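Local structure of malonyl CoA-acyl carrier protein transacylase (Burkholderia pseudomallei 1710b, 3EZO) at residues A[167-172]-A[292-297]; A[139-144]-A[173-178]; A[73-78]-A[281-286]; A[19-24]-A[60-65]. The protein probably catalyses transfer of the malonyl group from malonyl-CoA to holo acyl carrier protein, releasing coenzyme A. All coordinates share one frame; numbering follows the deposited sequence.

Interactions 1 and 2 share one antiparallel sheet, since strands 162-169 and 172-176 are neighbours in it; their centres lie about 15 Å apart, and Ala171 O sits 2.9 Å from Gly143 N, a probable hydrogen bond. Interaction 1 joins that sheet to helix 286-294. Interactions 2 and 3 lie on opposite sides of the chain's centre. The centres of interactions 3 and 4 are about 12 Å apart, and Pro283 O packs 3.4 Å from Ser20 CB. Of the predicted active-site residues, the side chain of Ser98 is about 8 Å from that of Asn168 (interaction 1) and about 11 Å from that of Gln21 (interaction 4); the side chain of Val174 (interaction 2) is about 7 Å from that of His207.

Interaction 1. Residues A[167-172]-A[292-297]; sequences FNAPAQ and KRIDGN
Ala169 and Ile294 bring the two backbones closest, CA to CA 5.5 Å, where the type II beta turn from Ala169 to Gln172 meets the last turn of helix 286-294. The turn joins strands 162-169 and 172-176 as a beta hairpin of the small ferredoxin-like subdomain, and the strand pair carries a classic bulge in which Asn168 and Ala169 both face Gln172. The contact thus links the small subdomain to a helix of the larger acyltransferase core. Pro170 sets the CG-CD side of its ring against the helix end, its CG 3.6 Å from Arg293 O and its CD 4.0 Å from Ile294 CG1. Ile294, which also packs on Trp263, Val264 and Val267, extends to the strand, with CD1 3.4 Å from Asn168 O. The arginine folds back: its chain bends at chi2 and chi3, and the guanidinium comes back beside the turn, with Ala169 CB over one face, offset toward the rim. Gln172 comes at it nearly at a right angle, reached by an extended chain whose CG stands trans to the backbone N (chi1 178°). Its amide plane is 28° from the guanidinium plane. The side chain of Asn168 heads off toward the predicted active site, where OD1 bonds to His97 NE2. Arg293 NH1 gives Gln172 OE1 a weak hydrogen bond, 2.8 Å long but bent to 118° at the hydrogen.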
loop_
_atom_site.group_PDB
_atom_site.type_symbol
_atom_site.label_atom_id
_atom_site.label_comp_id
_atom_site.label_asym_id
_atom_site.label_seq_id
_atom_site.Cartn_x
_atom_site.Cartn_y
_atom_site.Cartn_z
ATOM N N PHE A 167 6.487 -9.027 -1.098
ATOM C CA PHE A 167 7.306 -9.251 -2.262
ATOM C C PHE A 167 7.235 -8.029 -3.188
ATOM O O PHE A 167 6.328 -7.914 -3.999
ATOM C CB PHE A 167 6.825 -10.543 -2.957
ATOM C CG PHE A 167 6.873 -11.747 -2.062
ATOM C CD1 PHE A 167 8.069 -12.356 -1.775
ATOM C CD2 PHE A 167 5.720 -12.244 -1.473
ATOM C CE1 PHE A 167 8.099 -13.482 -0.921
ATOM C CE2 PHE A 167 5.755 -13.356 -0.640
ATOM C CZ PHE A 167 6.931 -13.959 -0.373
ATOM N N ASN A 168 8.247 -7.154 -3.071
ATOM C CA ASN A 168 8.230 -5.792 -3.608
ATOM C C ASN A 168 8.938 -5.627 -4.929
ATOM O O ASN A 168 8.446 -4.903 -5.799
ATOM C CB ASN A 168 8.851 -4.844 -2.570
ATOM C CG ASN A 168 7.937 -4.643 -1.393
ATOM O OD1 ASN A 168 6.757 -5.025 -1.447
ATOM N ND2 ASN A 168 8.458 -4.099 -0.320
ATOM N N ALA A 169 10.075 -6.299 -5.079
ATOM C CA ALA A 169 10.811 -6.332 -6.346
ATOM C C ALA A 169 11.740 -7.507 -6.266
ATOM O O ALA A 169 11.997 -8.021 -5.170
ATOM C CB ALA A 169 11.617 -5.021 -6.542
ATOM N N PRO A 170 12.237 -7.968 -7.404
ATOM C CA PRO A 170 13.316 -8.962 -7.318
ATOM C C PRO A 170 14.386 -8.541 -6.317
ATOM O O PRO A 170 14.874 -7.406 -6.359
ATOM C CB PRO A 170 13.908 -8.976 -8.741
ATOM C CG PRO A 170 12.797 -8.478 -9.615
ATOM C CD PRO A 170 11.999 -7.523 -8.789
ATOM N N ALA A 171 14.749 -9.453 -5.428
ATOM C CA ALA A 171 15.792 -9.220 -4.465
ATOM C C ALA A 171 15.413 -8.174 -3.443
ATOM O O ALA A 171 16.269 -7.635 -2.736
ATOM C CB ALA A 171 17.149 -8.871 -5.182
ATOM N N GLN A 172 14.113 -7.934 -3.294
ATOM C CA GLN A 172 13.635 -6.985 -2.311
ATOM C C GLN A 172 12.367 -7.539 -1.599
ATOM O O GLN A 172 11.276 -7.584 -2.183
ATOM C CB GLN A 172 13.401 -5.669 -3.024
ATOM C CG GLN A 172 12.866 -4.618 -2.180
ATOM C CD GLN A 172 13.052 -3.189 -2.805
ATOM O OE1 GLN A 172 13.780 -2.982 -3.799
ATOM N NE2 GLN A 172 12.374 -2.225 -2.206
ATOM N N LYS A 292 10.202 -0.301 -12.226
ATOM C CA LYS A 292 11.465 -0.359 -12.968
ATOM C C LYS A 292 12.190 -1.694 -12.721
ATOM O O LYS A 292 12.694 -2.311 -13.645
ATOM C CB LYS A 292 12.427 0.793 -12.592
ATOM C CG LYS A 292 11.964 2.199 -12.904
ATOM C CD LYS A 292 13.041 3.255 -12.521
ATOM C CE LYS A 292 12.629 4.709 -12.854
ATOM N NZ LYS A 292 11.857 5.417 -11.753
ATOM N N ARG A 293 12.223 -2.114 -11.463
ATOM C CA ARG A 293 12.917 -3.332 -11.065
ATOM C C ARG A 293 12.187 -4.606 -11.480
ATOM O O ARG A 293 12.811 -5.628 -11.763
ATOM C CB ARG A 293 13.065 -3.362 -9.545
ATOM C CG ARG A 293 13.691 -2.117 -8.908
ATOM C CD ARG A 293 15.148 -2.208 -8.821
ATOM N NE ARG A 293 15.444 -3.598 -8.514
ATOM C CZ ARG A 293 15.353 -4.170 -7.309
ATOM N NH1 ARG A 293 15.032 -3.458 -6.218
ATOM N NH2 ARG A 293 15.609 -5.476 -7.209
ATOM N N ILE A 294 10.860 -4.575 -11.429
ATOM C CA ILE A 294 10.055 -5.741 -11.757
ATOM C C ILE A 294 10.098 -6.064 -13.277
ATOM O O ILE A 294 10.179 -7.232 -13.692
ATOM C CB ILE A 294 8.604 -5.547 -11.265
ATOM C CG1 ILE A 294 8.573 -5.595 -9.722
ATOM C CG2 ILE A 294 7.683 -6.610 -11.848
ATOM C CD1 ILE A 294 7.414 -4.828 -9.082
ATOM N N ASP A 295 10.050 -5.033 -14.104
ATOM C CA ASP A 295 9.956 -5.237 -15.543
ATOM C C ASP A 295 10.350 -3.940 -16.205
ATOM O O ASP A 295 9.573 -2.992 -16.229
ATOM C CB ASP A 295 8.520 -5.635 -15.918
ATOM C CG ASP A 295 8.326 -5.919 -17.421
ATOM O OD1 ASP A 295 9.250 -5.639 -18.244
ATOM O OD2 ASP A 295 7.215 -6.438 -17.761
ATOM N N GLY A 296 11.556 -3.928 -16.761
ATOM C CA GLY A 296 12.118 -2.743 -17.398
ATOM C C GLY A 296 11.488 -2.368 -18.740
ATOM O O GLY A 296 11.762 -1.277 -19.245
ATOM N N ASN A 297 10.670 -3.234 -19.341
ATOM C CA ASN A 297 9.967 -2.845 -20.568
ATOM C C ASN A 297 8.762 -2.001 -20.250
ATOM O O ASN A 297 8.170 -1.411 -21.149
ATOM C CB ASN A 297 9.458 -4.041 -21.365
ATOM C CG ASN A 297 10.529 -5.065 -21.682
ATOM O OD1 ASN A 297 11.701 -4.742 -21.866
ATOM N ND2 ASN A 297 10.105 -6.335 -21.788
#

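Interaction 2. Residues A[139-144]-A[173-178]; sequences AAILGL and VVIAGT
Ala139 and Ile175 grip each other with a reciprocal pair of backbone bonds, Ala139 N to Ile175 O at 2.9 Å and Ile175 N to Ala139 O at 2.8 Å. Two residues on, Ile141 and Val173 do the same: Ile141 N reaches Val173 O at 2.8 Å, and Val173 N reaches Ile141 O at 3.1 Å. Those are the hydrogen-bonded pairs of an antiparallel register; Ala140 and Val174 form the non-hydrogen-bonded pair between them. The backbone polar groups of that middle pair turn outward, Ala140 bonding to the backbone of Leu198 and Val174 to that of Val165 and Asn166, so both strands are held along both edges. Ala139 O takes an added CA-H contact from Val174 CA, 3.3 Å away. Beyond the strand Thr178 OG1 bonds to Gly181 N, capping the helix that follows, and is also hydrogen-bonded to Val161 O.

On the face shared by Ala139, Ile141, Val173 and Ile175 the four side chains are all apolar. Ile175 holds CG1 between its N and carbonyl carbon (chi1 67°), which lays it 3.8 Å from Ala139 CB, while its CG2 touches Ile141 CG1. Helices 146-156 and 179-191 close over this face, giving the helix-backed antiparallel sheet of the ferredoxin-like subdomain found in malonyl-CoA:ACP transacylases.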
loop_
_atom_site.group_PDB
_atom_site.type_symbol
_atom_site.label_atom_id
_atom_site.label_comp_id
_atom_site.label_asym_id
_atom_site.label_seq_id
_atom_site.Cartn_x
_atom_site.Cartn_y
_atom_site.Cartn_z
ATOM N N ALA A 139 11.238 -6.642 8.935
ATOM C CA ALA A 139 12.601 -6.392 8.465
ATOM C C ALA A 139 12.684 -6.432 6.957
ATOM O O ALA A 139 11.925 -7.133 6.302
ATOM C CB ALA A 139 13.596 -7.407 9.074
ATOM N N ALA A 140 13.668 -5.720 6.423
ATOM C CA ALA A 140 13.905 -5.614 4.989
ATOM C C ALA A 140 15.099 -6.443 4.627
ATOM O O ALA A 140 16.157 -6.290 5.202
ATOM C CB ALA A 140 14.124 -4.148 4.569
ATOM N N ILE A 141 14.920 -7.329 3.660
ATOM C CA ILE A 141 15.986 -8.189 3.186
ATOM C C ILE A 141 16.256 -7.863 1.739
ATOM O O ILE A 141 15.358 -7.929 0.880
ATOM C CB ILE A 141 15.631 -9.674 3.277
ATOM C CG1 ILE A 141 14.888 -9.963 4.593
ATOM C CG2 ILE A 141 16.926 -10.504 3.089
ATOM C CD1 ILE A 141 15.734 -9.872 5.861
ATOM N N LEU A 142 17.507 -7.516 1.468
ATOM C CA LEU A 142 17.924 -7.124 0.131
ATOM C C LEU A 142 18.964 -8.087 -0.365
ATOM O O LEU A 142 19.870 -8.438 0.391
ATOM C CB LEU A 142 18.551 -5.729 0.184
ATOM C CG LEU A 142 17.650 -4.507 0.042
ATOM C CD1 LEU A 142 16.651 -4.340 1.173
ATOM C CD2 LEU A 142 18.580 -3.208 -0.131
ATOM N N GLY A 143 18.842 -8.479 -1.637
ATOM C CA GLY A 143 19.803 -9.322 -2.296
ATOM C C GLY A 143 19.431 -10.804 -2.440
ATOM O O GLY A 143 20.129 -11.502 -3.130
ATOM N N LEU A 144 18.369 -11.302 -1.786
ATOM C CA LEU A 144 17.992 -12.730 -1.904
ATOM C C LEU A 144 16.662 -12.893 -2.652
ATOM O O LEU A 144 15.747 -12.104 -2.438
ATOM C CB LEU A 144 17.908 -13.399 -0.517
ATOM C CG LEU A 144 19.137 -13.299 0.390
ATOM C CD1 LEU A 144 18.882 -13.939 1.791
ATOM C CD2 LEU A 144 20.314 -13.963 -0.381
ATOM N N VAL A 173 12.561 -8.011 -0.362
ATOM C CA VAL A 173 11.531 -8.734 0.380
ATOM C C VAL A 173 11.488 -8.241 1.801
ATOM O O VAL A 173 12.523 -8.075 2.448
ATOM C CB VAL A 173 11.749 -10.276 0.316
ATOM C CG1 VAL A 173 10.647 -11.010 1.063
ATOM C CG2 VAL A 173 11.880 -10.740 -1.140
ATOM N N VAL A 174 10.283 -7.968 2.289
ATOM C CA VAL A 174 10.084 -7.648 3.672
ATOM C C VAL A 174 9.536 -8.873 4.393
ATOM O O VAL A 174 8.603 -9.518 3.926
ATOM C CB VAL A 174 9.130 -6.427 3.841
ATOM C CG1 VAL A 174 8.767 -6.141 5.310
ATOM C CG2 VAL A 174 9.736 -5.112 3.104
ATOM N N ILE A 175 10.079 -9.143 5.571
ATOM C CA ILE A 175 9.598 -10.237 6.435
ATOM C C ILE A 175 8.988 -9.655 7.700
ATOM O O ILE A 175 9.218 -8.495 8.028
ATOM C CB ILE A 175 10.775 -11.200 6.795
ATOM C CG1 ILE A 175 11.824 -10.518 7.698
ATOM C CG2 ILE A 175 11.445 -11.683 5.485
ATOM C CD1 ILE A 175 12.944 -11.493 8.312
ATOM N N ALA A 176 8.220 -10.475 8.393
ATOM C CA ALA A 176 7.462 -10.053 9.556
ATOM C C ALA A 176 7.171 -11.252 10.443
ATOM O O ALA A 176 7.029 -12.369 9.958
ATOM C CB ALA A 176 6.154 -9.367 9.143
ATOM N N GLY A 177 7.073 -11.001 11.744
ATOM C CA GLY A 177 6.768 -12.059 12.753
ATOM C C GLY A 177 7.232 -11.639 14.129
ATOM O O GLY A 177 7.244 -10.440 14.449
ATOM N N THR A 178 7.641 -12.610 14.942
ATOM C CA THR A 178 8.114 -12.342 16.287
ATOM C C THR A 178 9.443 -11.620 16.252
ATOM O O THR A 178 10.241 -11.753 15.278
ATOM C CB THR A 178 8.311 -13.639 17.130
ATOM O OG1 THR A 178 9.351 -14.425 16.540
ATOM C CG2 THR A 178 7.014 -14.436 17.257
#

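Interaction 3. Residues A[73-78]-A[281-286]; sequences LTAAYA and CGPGKV
With SG trans to its backbone N (chi1 -177°), Cys281 swings its sulfur alongside helix 65-85, 3.7 Å from Ala76 O. Gly282 then takes a phi of 134° and turns the chain across the helix, which brings Pro283 round to Ala75. Strand 277-281 of the central parallel sheet ends here, and the loop toward helix 286-294 passes over the helix surface. Ala76 sits at the middle of the contact. Its CB abuts Cys281 O at 3.5 Å, and its CA approaches Gly282 CA to 4.0 Å, a spacing made possible because glycine brings no side chain into the gap. One residue earlier Ala75 CB meets the edge of the proline ring, 4.1 Å from Pro283 CG.

Met25 touches both Ala75 and Pro283, extending this apolar patch, and Ala76 also packs on Thr103 of helix 99-107. The helix keeps its own backbone bonds, as in Tyr77 N to Leu73 O at 2.9 Å; Cys281 and Gly282 make theirs with Val14 and Val303 in the sheet. No hydrogen bond crosses between helix and loop, consistent with a contact that rests on the close fit of small residues where the end of strand 277-281 settles on its helix.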
loop_
_atom_site.group_PDB
_atom_site.type_symbol
_atom_site.label_atom_id
_atom_site.label_comp_id
_atom_site.label_asym_id
_atom_site.label_seq_id
_atom_site.Cartn_x
_atom_site.Cartn_y
_atom_site.Cartn_z
ATOM N N LEU A 73 -4.178 7.453 1.807
ATOM C CA LEU A 73 -5.390 7.287 1.025
ATOM C C LEU A 73 -5.797 8.655 0.451
ATOM O O LEU A 73 -6.049 8.787 -0.737
ATOM C CB LEU A 73 -6.503 6.735 1.917
ATOM C CG LEU A 73 -7.887 6.612 1.313
ATOM C CD1 LEU A 73 -8.099 5.250 0.662
ATOM C CD2 LEU A 73 -8.941 6.827 2.386
ATOM N N THR A 74 -5.845 9.659 1.323
ATOM C CA THR A 74 -6.227 11.029 0.920
ATOM C C THR A 74 -5.282 11.608 -0.133
ATOM O O THR A 74 -5.714 12.108 -1.162
ATOM C CB THR A 74 -6.250 11.939 2.127
ATOM O OG1 THR A 74 -7.192 11.430 3.055
ATOM C CG2 THR A 74 -6.615 13.387 1.728
ATOM N N ALA A 75 -3.983 11.509 0.119
ATOM C CA ALA A 75 -2.983 12.162 -0.729
ATOM C C ALA A 75 -2.951 11.548 -2.109
ATOM O O ALA A 75 -2.934 12.265 -3.130
ATOM C CB ALA A 75 -1.573 12.102 -0.060
ATOM N N ALA A 76 -2.943 10.216 -2.140
ATOM C CA ALA A 76 -2.973 9.491 -3.408
ATOM C C ALA A 76 -4.288 9.664 -4.117
ATOM O O ALA A 76 -4.290 9.893 -5.329
ATOM C CB ALA A 76 -2.601 8.022 -3.227
ATOM N N TYR A 77 -5.406 9.637 -3.396
ATOM C CA TYR A 77 -6.696 9.882 -4.044
ATOM C C TYR A 77 -6.842 11.328 -4.563
ATOM O O TYR A 77 -7.354 11.543 -5.642
ATOM C CB TYR A 77 -7.886 9.496 -3.170
ATOM C CG TYR A 77 -9.167 9.410 -3.963
ATOM C CD1 TYR A 77 -9.253 8.660 -5.136
ATOM C CD2 TYR A 77 -10.290 10.109 -3.564
ATOM C CE1 TYR A 77 -10.470 8.604 -5.880
ATOM C CE2 TYR A 77 -11.467 10.066 -4.288
ATOM C CZ TYR A 77 -11.550 9.331 -5.443
ATOM O OH TYR A 77 -12.770 9.318 -6.095
ATOM N N ALA A 78 -6.337 12.287 -3.809
ATOM C CA ALA A 78 -6.267 13.671 -4.248
ATOM C C ALA A 78 -5.612 13.729 -5.593
ATOM O O ALA A 78 -6.051 14.466 -6.478
ATOM C CB ALA A 78 -5.472 14.545 -3.220
ATOM N N CYS A 281 0.348 6.700 -8.878
ATOM C CA CYS A 281 -0.509 7.844 -8.567
ATOM C C CYS A 281 -0.421 8.179 -7.088
ATOM O O CYS A 281 -0.986 7.490 -6.241
ATOM C CB CYS A 281 -1.952 7.604 -8.999
ATOM S SG CYS A 281 -3.082 9.015 -8.733
ATOM N N GLY A 282 0.310 9.246 -6.791
ATOM C CA GLY A 282 0.490 9.677 -5.420
ATOM C C GLY A 282 1.934 10.011 -5.086
ATOM O O GLY A 282 2.828 9.864 -5.904
ATOM N N PRO A 283 2.169 10.454 -3.855
ATOM C CA PRO A 283 3.514 10.897 -3.468
ATOM C C PRO A 283 4.503 9.774 -3.108
ATOM O O PRO A 283 4.095 8.657 -2.757
ATOM C CB PRO A 283 3.237 11.743 -2.222
ATOM C CG PRO A 283 2.088 11.022 -1.581
ATOM C CD PRO A 283 1.193 10.634 -2.772
ATOM N N GLY A 284 5.801 10.088 -3.211
ATOM C CA GLY A 284 6.857 9.297 -2.556
ATOM C C GLY A 284 7.789 8.539 -3.486
ATOM O O GLY A 284 8.880 8.130 -3.090
ATOM N N LYS A 285 7.354 8.348 -4.729
ATOM C CA LYS A 285 8.115 7.616 -5.763
ATOM C C LYS A 285 8.438 6.131 -5.463
ATOM O O LYS A 285 9.200 5.508 -6.210
ATOM C CB LYS A 285 9.389 8.367 -6.150
ATOM C CG LYS A 285 9.235 9.905 -6.117
ATOM C CD LYS A 285 10.227 10.591 -7.036
ATOM C CE LYS A 285 10.439 12.114 -6.677
ATOM N NZ LYS A 285 9.230 12.809 -6.180
ATOM N N VAL A 286 7.855 5.554 -4.404
ATOM C CA VAL A 286 8.239 4.186 -4.024
ATOM C C VAL A 286 7.877 3.173 -5.131
ATOM O O VAL A 286 8.708 2.387 -5.546
ATOM C CB VAL A 286 7.658 3.783 -2.627
ATOM C CG1 VAL A 286 7.990 2.299 -2.286
ATOM C CG2 VAL A 286 8.215 4.774 -1.536
#

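Interaction 4. Residues A[19-24]-A[60-65]; sequences GSQSVG and DELNLT
Gln21 and Asn63 join through their side-chain amides, and the fold of the glutamine chain brings its amide to the bond. The loop 19-24, holding the Gly-Ser-Gln end of the GQGSQ motif of this family, runs past the end of helix 59-62. Gln21 puts CG between its backbone N and carbonyl carbon (chi1 73°) and bends again at chi2, curling the amide back over its own loop. There OE1 accepts from Gly19 N at 2.8 Å, in the carbonyl plane and on a lone pair, while NE2 donates a hydrogen bond to Asn63 OD1 at 2.9 Å, nearly straight at 172°. Asn63 carries its CG beside the backbone N, opposite the carbonyl carbon. Asn63 OD1 lies in the Gln21 amide plane, yet the donor stands above the carbonyl plane of Asn63, and the two amide planes are 77° apart.

Leu62 works on the neighbouring stretch of loop. Its CD2 presses on the backbone, 3.4 Å from Ser22 C and 3.6 Å from Val23 N, and also meets Val23 CG2 at 3.9 Å. The leucine runs antiparallel to Gln21, with CD2 4.0 Å from Gln21 CG, and also packs on Val71 and Ile54. Gly24 adds a backbone bond to Ile54, and Gln21 packs on Thr68 and Met72 of helix 65-85. Both ends of the Gln21 amide are thus engaged, which fixes its rotation: one bond braces the loop internally, the other ties it to the helix end, beside the apolar contact of Leu62.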
loop_
_atom_site.group_PDB
_atom_site.type_symbol
_atom_site.label_atom_id
_atom_site.label_comp_id
_atom_site.label_asym_id
_atom_site.label_seq_id
_atom_site.Cartn_x
_atom_site.Cartn_y
_atom_site.Cartn_z
ATOM N N GLY A 19 4.525 4.639 4.401
ATOM C CA GLY A 19 5.944 4.745 4.151
ATOM C C GLY A 19 6.241 5.700 3.021
ATOM O O GLY A 19 7.408 5.994 2.792
ATOM N N SER A 20 5.220 6.171 2.284
ATOM C CA SER A 20 5.476 7.099 1.159
ATOM C C SER A 20 5.195 8.548 1.541
ATOM O O SER A 20 5.337 9.440 0.712
ATOM C CB SER A 20 4.646 6.721 -0.075
ATOM O OG SER A 20 5.031 5.490 -0.636
ATOM N N GLN A 21 4.795 8.779 2.786
ATOM C CA GLN A 21 4.367 10.104 3.213
ATOM C C GLN A 21 5.567 10.974 3.614
ATOM O O GLN A 21 6.618 10.461 3.920
ATOM C CB GLN A 21 3.348 10.023 4.356
ATOM C CG GLN A 21 3.873 9.613 5.760
ATOM C CD GLN A 21 4.284 8.124 5.890
ATOM O OE1 GLN A 21 3.967 7.260 5.036
ATOM N NE2 GLN A 21 4.991 7.829 6.971
ATOM N N SER A 22 5.371 12.291 3.558
ATOM C CA SER A 22 6.309 13.293 4.070
ATOM C C SER A 22 5.577 14.620 4.278
ATOM O O SER A 22 4.591 14.912 3.624
ATOM C CB SER A 22 7.455 13.509 3.121
ATOM O OG SER A 22 6.967 13.814 1.831
ATOM N N VAL A 23 6.115 15.426 5.185
ATOM C CA VAL A 23 5.530 16.701 5.543
ATOM C C VAL A 23 5.733 17.572 4.325
ATOM O O VAL A 23 6.803 17.558 3.755
ATOM C CB VAL A 23 6.233 17.310 6.768
ATOM C CG1 VAL A 23 5.909 18.821 6.927
ATOM C CG2 VAL A 23 5.883 16.510 7.977
ATOM N N GLY A 24 4.656 18.224 3.877
ATOM C CA GLY A 24 4.705 19.107 2.732
ATOM C C GLY A 24 4.437 18.440 1.407
ATOM O O GLY A 24 4.502 19.104 0.357
ATOM N N ASP A 60 6.222 13.458 13.532
ATOM C CA ASP A 60 5.836 12.445 14.537
ATOM C C ASP A 60 4.320 12.208 14.556
ATOM O O ASP A 60 3.879 11.077 14.714
ATOM C CB ASP A 60 6.447 12.688 15.956
ATOM C CG ASP A 60 5.920 13.930 16.661
ATOM O OD1 ASP A 60 5.205 14.747 16.041
ATOM O OD2 ASP A 60 6.224 14.107 17.876
ATOM N N GLU A 61 3.539 13.260 14.302
ATOM C CA GLU A 61 2.082 13.113 14.104
ATOM C C GLU A 61 1.767 12.443 12.765
ATOM O O GLU A 61 0.925 11.578 12.696
ATOM C CB GLU A 61 1.373 14.474 14.158
ATOM C CG GLU A 61 1.639 15.278 15.415
ATOM C CD GLU A 61 1.308 14.556 16.693
ATOM O OE1 GLU A 61 0.323 13.789 16.730
ATOM O OE2 GLU A 61 2.006 14.812 17.719
ATOM N N LEU A 62 2.432 12.877 11.695
ATOM C CA LEU A 62 2.117 12.408 10.358
ATOM C C LEU A 62 2.422 10.921 10.271
ATOM O O LEU A 62 1.736 10.170 9.543
ATOM C CB LEU A 62 2.924 13.166 9.296
ATOM C CG LEU A 62 2.589 12.917 7.817
ATOM C CD1 LEU A 62 1.200 13.447 7.432
ATOM C CD2 LEU A 62 3.663 13.491 6.897
ATOM N N ASN A 63 3.467 10.501 10.993
ATOM C CA ASN A 63 3.883 9.098 10.990
ATOM C C ASN A 63 3.185 8.179 11.998
ATOM O O ASN A 63 3.529 7.016 12.076
ATOM C CB ASN A 63 5.375 8.976 11.240
ATOM C CG ASN A 63 6.194 9.562 10.176
ATOM O OD1 ASN A 63 5.783 9.729 9.027
ATOM N ND2 ASN A 63 7.406 9.866 10.534
ATOM N N LEU A 64 2.234 8.648 12.773
ATOM C CA LEU A 64 1.429 7.703 13.551
ATOM C C LEU A 64 0.564 6.921 12.550
ATOM O O LEU A 64 -0.133 7.535 11.752
ATOM C CB LEU A 64 0.508 8.423 14.519
ATOM C CG LEU A 64 1.164 9.378 15.523
ATOM C CD1 LEU A 64 0.092 10.118 16.273
ATOM C CD2 LEU A 64 2.089 8.596 16.444
ATOM N N THR A 65 0.575 5.591 12.614
ATOM C CA THR A 65 -0.082 4.774 11.580
ATOM C C THR A 65 -1.566 5.081 11.429
ATOM O O THR A 65 -2.086 5.061 10.320
ATOM C CB THR A 65 0.120 3.260 11.817
ATOM O OG1 THR A 65 -0.740 2.836 12.883
ATOM C CG2 THR A 65 1.581 2.953 12.144
#